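TetR-family transcriptional regulator (Pectobacterium atrosepticum, PDB 2HYT) probably binds cis-regulatory DNA as a dimeric transcription factor of the TetR family, through a predicted helix-turn-helix motif. Local coordinates at residues A100-R114 with E163-N175. Numbering follows the deposited sequence.
Sequences ALEPEIQRIVLRDAR and EAAFWIAEGEDGN. With EDO (1,2-ethanediol), chain C; EDO (1,2-ethanediol), chain D.
Ala169 is a small knob pressed into a dip on helix 103-114: its CB sits 3.6 Å from Leu110 CB and also touches Leu110 CD1, with Gln106 CG more loosely alongside. Leu110 answers with its forked end, CD1 lying on the carbonyl of Ala165 and CD2 wedged between Ala165 CB and the CD1 corner of the Phe166 ring. Further along, Leu101 CD2 fits a notch made by Ile168 CG2, at 3.5 Å, and the backbone of Gly174, where the absence of a side chain lets the methyl come close; CD1 leans on Asn175. Ala100 CB rests against Ala165 O and Ile168 CG2. Helices 103-114 and 163-170 pass almost perpendicular, their axes approaching to 9.5 Å with N-to-C directions 103° apart, in the all-helical C-terminal domain of the TetR fold, with helix 85-98 packing behind Ala165 and Ile168. Arg111, its chain drawn out straight, reaches across to the backbone of Ala169: NE and NH2 grip the one acceptor Ala169 O, each at 2.9 Å, arriving from opposite faces of the carbonyl plane. Arg114 lies as a flat lid across Phe166. With CG anti to the backbone N (chi1 -161°) and the chain straight to NE, its guanidinium lies over the ring face, planes 5° apart and centres 4.1 Å apart, a stacked cation-pi pair. Beyond the ring, Arg114 NH1 makes a nearly straight 2.8 Å salt bridge to the anti side of Glu170 OE2, tilted out of the carboxylate plane, and NH2 bonds O2 of an ethanediol, probably from the crystallisation liquor, which also donates to Glu170 OE2. Gln125 of the second subunit accepts from Arg114 NH2, and Arg126 of that subunit also salt-bridges Glu170.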
loop_
_atom_site.group_PDB
_atom_site.type_symbol
_atom_site.label_atom_id
_atom_site.label_comp_id
_atom_site.label_asym_id
_atom_site.label_seq_id
_atom_site.Cartn_x
_atom_site.Cartn_y
_atom_site.Cartn_z
ATOM N N ALA A 100 5.512 14.028 -2.297
ATOM C CA ALA A 100 4.048 13.994 -2.286
ATOM C C ALA A 100 3.419 15.377 -2.473
ATOM O O ALA A 100 2.212 15.473 -2.677
ATOM C CB ALA A 100 3.529 13.383 -1.002
ATOM N N LEU A 101 4.216 16.430 -2.350
ATOM C CA LEU A 101 3.712 17.796 -2.592
ATOM C C LEU A 101 4.105 18.327 -3.963
ATOM O O LEU A 101 3.701 19.438 -4.334
ATOM C CB LEU A 101 4.194 18.746 -1.516
ATOM C CG LEU A 101 3.733 18.427 -0.076
ATOM C CD1 LEU A 101 4.176 19.555 0.898
ATOM C CD2 LEU A 101 2.225 18.177 -0.001
ATOM N N GLU A 102 4.893 17.584 -4.732
ATOM C CA GLU A 102 5.214 18.024 -6.084
ATOM C C GLU A 102 3.995 17.781 -6.958
ATOM O O GLU A 102 3.418 16.697 -6.948
ATOM C CB GLU A 102 6.440 17.255 -6.625
ATOM C CG GLU A 102 7.678 17.490 -5.777
ATOM C CD GLU A 102 8.916 16.812 -6.308
ATOM O OE1 GLU A 102 8.846 16.188 -7.409
ATOM O OE2 GLU A 102 9.980 16.918 -5.633
ATOM N N PRO A 103 3.557 18.795 -7.711
ATOM C CA PRO A 103 2.265 18.609 -8.405
ATOM C C PRO A 103 2.101 17.352 -9.260
ATOM O O PRO A 103 1.027 16.733 -9.228
ATOM C CB PRO A 103 2.132 19.902 -9.242
ATOM C CG PRO A 103 2.910 20.866 -8.525
ATOM C CD PRO A 103 4.073 20.157 -7.873
ATOM N N GLU A 104 3.112 16.939 -10.033
ATOM C CA GLU A 104 2.918 15.768 -10.849
ATOM C C GLU A 104 2.748 14.478 -10.042
ATOM O O GLU A 104 1.898 13.653 -10.339
ATOM C CB GLU A 104 4.081 15.575 -11.834
ATOM C CG GLU A 104 3.820 14.414 -12.744
ATOM C CD GLU A 104 4.764 14.378 -13.909
ATOM O OE1 GLU A 104 5.973 14.494 -13.648
ATOM O OE2 GLU A 104 4.286 14.183 -15.052
ATOM N N ILE A 105 3.613 14.293 -9.056
ATOM C CA ILE A 105 3.564 13.115 -8.203
ATOM C C ILE A 105 2.292 13.127 -7.390
ATOM O O ILE A 105 1.587 12.121 -7.293
ATOM C CB ILE A 105 4.863 13.052 -7.341
ATOM C CG1 ILE A 105 6.054 12.824 -8.289
ATOM C CG2 ILE A 105 4.778 11.951 -6.269
ATOM C CD1 ILE A 105 7.424 12.903 -7.603
ATOM N N GLN A 106 1.990 14.264 -6.780
ATOM C CA GLN A 106 0.810 14.388 -5.983
ATOM C C GLN A 106 -0.420 13.961 -6.744
ATOM O O GLN A 106 -1.292 13.270 -6.225
ATOM C CB GLN A 106 0.673 15.842 -5.513
ATOM C CG GLN A 106 -0.517 16.103 -4.681
ATOM C CD GLN A 106 -0.622 17.585 -4.345
ATOM O OE1 GLN A 106 -0.735 18.425 -5.251
ATOM N NE2 GLN A 106 -0.506 17.911 -3.074
ATOM N N ARG A 107 -0.547 14.469 -7.969
ATOM C CA ARG A 107 -1.766 14.287 -8.730
ATOM C C ARG A 107 -1.756 12.975 -9.479
ATOM O O ARG A 107 -2.588 12.103 -9.210
ATOM C CB ARG A 107 -1.932 15.458 -9.664
ATOM C CG ARG A 107 -2.387 16.713 -8.895
ATOM C CD ARG A 107 -2.829 17.803 -9.862
ATOM N NE ARG A 107 -1.692 18.393 -10.542
ATOM C CZ ARG A 107 -1.752 19.175 -11.625
ATOM N NH1 ARG A 107 -2.912 19.454 -12.212
ATOM N NH2 ARG A 107 -0.623 19.678 -12.125
ATOM N N ILE A 108 -0.774 12.809 -10.371
ATOM C CA ILE A 108 -0.756 11.638 -11.265
ATOM C C ILE A 108 -0.566 10.307 -10.511
ATOM O O ILE A 108 -1.276 9.335 -10.758
ATOM C CB ILE A 108 0.327 11.771 -12.336
ATOM C CG1 ILE A 108 0.037 12.992 -13.225
ATOM C CG2 ILE A 108 0.423 10.460 -13.164
ATOM C CD1 ILE A 108 -1.275 12.874 -13.988
ATOM N N VAL A 109 0.393 10.269 -9.581
ATOM C CA VAL A 109 0.735 9.038 -8.872
ATOM C C VAL A 109 -0.170 8.860 -7.651
ATOM O O VAL A 109 -0.782 7.835 -7.481
ATOM C CB VAL A 109 2.219 9.017 -8.459
ATOM C CG1 VAL A 109 2.569 7.794 -7.565
ATOM C CG2 VAL A 109 3.135 9.102 -9.671
ATOM N N LEU A 110 -0.253 9.867 -6.778
ATOM C CA LEU A 110 -0.873 9.653 -5.467
ATOM C C LEU A 110 -2.363 9.855 -5.413
ATOM O O LEU A 110 -3.008 9.495 -4.406
ATOM C CB LEU A 110 -0.140 10.513 -4.418
ATOM C CG LEU A 110 1.351 10.236 -4.221
ATOM C CD1 LEU A 110 1.940 11.320 -3.329
ATOM C CD2 LEU A 110 1.608 8.852 -3.608
ATOM N N ARG A 111 -2.935 10.415 -6.484
ATOM C CA ARG A 111 -4.382 10.610 -6.601
ATOM C C ARG A 111 -4.920 9.761 -7.786
ATOM O O ARG A 111 -5.730 8.837 -7.622
ATOM C CB ARG A 111 -4.698 12.096 -6.729
ATOM C CG ARG A 111 -4.433 12.836 -5.410
ATOM C CD ARG A 111 -4.794 14.274 -5.548
ATOM N NE ARG A 111 -4.427 15.030 -4.357
ATOM C CZ ARG A 111 -4.417 16.357 -4.284
ATOM N NH1 ARG A 111 -4.800 17.100 -5.321
ATOM N NH2 ARG A 111 -4.026 16.947 -3.163
ATOM N N ASP A 112 -4.440 10.053 -8.989
ATOM C CA ASP A 112 -5.012 9.438 -10.188
ATOM C C ASP A 112 -4.685 7.952 -10.269
ATOM O O ASP A 112 -5.589 7.133 -10.407
ATOM C CB ASP A 112 -4.515 10.158 -11.445
ATOM C CG ASP A 112 -4.953 11.596 -11.502
ATOM O OD1 ASP A 112 -6.104 11.910 -11.155
ATOM O OD2 ASP A 112 -4.150 12.420 -11.942
ATOM N N ALA A 113 -3.403 7.591 -10.255
ATOM C CA ALA A 113 -3.030 6.173 -10.318
ATOM C C ALA A 113 -3.598 5.408 -9.130
ATOM O O ALA A 113 -3.956 4.233 -9.256
ATOM C CB ALA A 113 -1.505 5.969 -10.373
ATOM N N ARG A 114 -3.634 6.053 -7.962
ATOM C CA ARG A 114 -4.258 5.437 -6.783
ATOM C C ARG A 114 -5.689 5.008 -7.058
ATOM O O ARG A 114 -6.044 3.841 -6.829
ATOM C CB ARG A 114 -4.240 6.415 -5.595
ATOM C CG ARG A 114 -4.427 5.708 -4.295
ATOM C CD ARG A 114 -4.733 6.647 -3.166
ATOM N NE ARG A 114 -4.678 5.894 -1.923
ATOM C CZ ARG A 114 -4.918 6.435 -0.726
ATOM N NH1 ARG A 114 -5.258 7.704 -0.622
ATOM N NH2 ARG A 114 -4.838 5.690 0.344
ATOM N N GLU A 163 2.468 4.772 2.321
ATOM C CA GLU A 163 1.184 5.126 2.912
ATOM C C GLU A 163 1.147 6.585 3.385
ATOM O O GLU A 163 0.140 7.298 3.201
ATOM C CB GLU A 163 0.873 4.204 4.104
ATOM C CG GLU A 163 -0.569 4.178 4.493
ATOM C CD GLU A 163 -1.469 3.573 3.395
ATOM O OE1 GLU A 163 -0.958 2.893 2.450
ATOM O OE2 GLU A 163 -2.687 3.836 3.469
ATOM N N ALA A 164 2.226 7.003 4.020
ATOM C CA ALA A 164 2.322 8.385 4.489
ATOM C C ALA A 164 2.237 9.363 3.305
ATOM O O ALA A 164 1.633 10.418 3.422
ATOM C CB ALA A 164 3.570 8.582 5.324
ATOM N N ALA A 165 2.837 9.024 2.163
ATOM C CA ALA A 165 2.719 9.870 0.953
ATOM C C ALA A 165 1.276 9.990 0.491
ATOM O O ALA A 165 0.815 11.091 0.186
ATOM C CB ALA A 165 3.613 9.372 -0.152
ATOM N N PHE A 166 0.536 8.890 0.475
ATOM C CA PHE A 166 -0.905 8.942 0.174
ATOM C C PHE A 166 -1.632 9.891 1.098
ATOM O O PHE A 166 -2.443 10.724 0.636
ATOM C CB PHE A 166 -1.554 7.571 0.299
ATOM C CG PHE A 166 -1.268 6.639 -0.846
ATOM C CD1 PHE A 166 -1.354 7.071 -2.172
ATOM C CD2 PHE A 166 -1.040 5.288 -0.613
ATOM C CE1 PHE A 166 -1.126 6.174 -3.215
ATOM C CE2 PHE A 166 -0.797 4.408 -1.667
ATOM C CZ PHE A 166 -0.876 4.866 -2.967
ATOM N N TRP A 167 -1.323 9.770 2.376
ATOM C CA TRP A 167 -1.962 10.540 3.437
ATOM C C TRP A 167 -1.651 12.014 3.203
ATOM O O TRP A 167 -2.546 12.873 3.189
ATOM C CB TRP A 167 -1.484 10.053 4.800
ATOM C CG TRP A 167 -2.041 10.814 5.919
ATOM C CD1 TRP A 167 -3.331 10.791 6.376
ATOM C CD2 TRP A 167 -1.343 11.768 6.742
ATOM N NE1 TRP A 167 -3.470 11.637 7.438
ATOM C CE2 TRP A 167 -2.267 12.254 7.680
ATOM C CE3 TRP A 167 -0.027 12.228 6.793
ATOM C CZ2 TRP A 167 -1.929 13.188 8.623
ATOM C CZ3 TRP A 167 0.307 13.160 7.753
ATOM C CH2 TRP A 167 -0.644 13.659 8.617
ATOM N N ILE A 168 -0.398 12.328 2.933
ATOM C CA ILE A 168 -0.037 13.738 2.704
ATOM C C ILE A 168 -0.802 14.278 1.490
ATOM O O ILE A 168 -1.284 15.425 1.511
ATOM C CB ILE A 168 1.477 13.891 2.498
ATOM C CG1 ILE A 168 2.215 13.616 3.796
ATOM C CG2 ILE A 168 1.828 15.262 1.955
ATOM C CD1 ILE A 168 3.713 13.277 3.669
ATOM N N ALA A 169 -0.935 13.458 0.458
ATOM C CA ALA A 169 -1.584 13.860 -0.796
ATOM C C ALA A 169 -3.119 13.954 -0.671
ATOM O O ALA A 169 -3.744 14.544 -1.544
ATOM C CB ALA A 169 -1.145 12.927 -1.953
ATOM N N GLU A 170 -3.695 13.398 0.406
ATOM C CA GLU A 170 -5.153 13.472 0.738
ATOM C C GLU A 170 -5.542 14.800 1.398
ATOM O O GLU A 170 -6.731 15.171 1.406
ATOM C CB GLU A 170 -5.540 12.402 1.762
ATOM C CG GLU A 170 -5.762 11.034 1.201
ATOM C CD GLU A 170 -5.855 9.936 2.259
ATOM O OE1 GLU A 170 -5.699 10.170 3.479
ATOM O OE2 GLU A 170 -6.082 8.803 1.853
ATOM N N GLY A 171 -4.577 15.454 2.041
ATOM C CA GLY A 171 -4.853 16.687 2.756
ATOM C C GLY A 171 -5.248 17.827 1.817
ATOM O O GLY A 171 -4.817 17.905 0.651
ATOM N N GLU A 172 -6.108 18.702 2.320
ATOM C CA GLU A 172 -6.226 20.043 1.755
ATOM C C GLU A 172 -4.944 20.798 2.172
ATOM O O GLU A 172 -4.458 21.661 1.443
ATOM C CB GLU A 172 -7.480 20.743 2.286
ATOM N N ASP A 173 -4.396 20.456 3.341
ATOM C CA ASP A 173 -3.160 21.075 3.800
ATOM C C ASP A 173 -2.016 20.066 3.771
ATOM O O ASP A 173 -1.555 19.549 4.796
ATOM C CB ASP A 173 -3.309 21.737 5.179
ATOM C CG ASP A 173 -2.296 22.837 5.393
ATOM O OD1 ASP A 173 -1.186 22.742 4.798
ATOM O OD2 ASP A 173 -2.622 23.809 6.119
ATOM N N GLY A 174 -1.559 19.802 2.557
ATOM C CA GLY A 174 -0.430 18.918 2.367
ATOM C C GLY A 174 0.822 19.425 3.054
ATOM O O GLY A 174 1.606 18.635 3.571
ATOM N N ASN A 175 1.058 20.742 3.064
ATOM C CA ASN A 175 2.254 21.258 3.724
ATOM C C ASN A 175 2.310 20.919 5.200
ATOM O O ASN A 175 3.358 20.479 5.726
ATOM C CB ASN A 175 2.312 22.776 3.581
ATOM C CG ASN A 175 2.529 23.220 2.161
ATOM O OD1 ASN A 175 3.396 22.698 1.468
ATOM N ND2 ASN A 175 1.752 24.214 1.728
HETATM C C1 EDO C . -4.162 7.137 5.266
HETATM O O1 EDO C . -5.217 8.085 5.473
HETATM C C2 EDO C . -3.877 7.127 3.769
HETATM O O2 EDO C . -5.057 6.770 3.044
HETATM C C1 EDO D . 9.452 12.669 -11.304
HETATM O O1 EDO D . 10.674 13.096 -10.687
HETATM C C2 EDO D . 8.808 13.927 -11.892
HETATM O O2 EDO D . 7.493 14.122 -11.389
HETATM O O HOH W 1 -3.914 10.277 -2.024
HETATM O O HOH W 2 -2.090 17.241 -0.451
#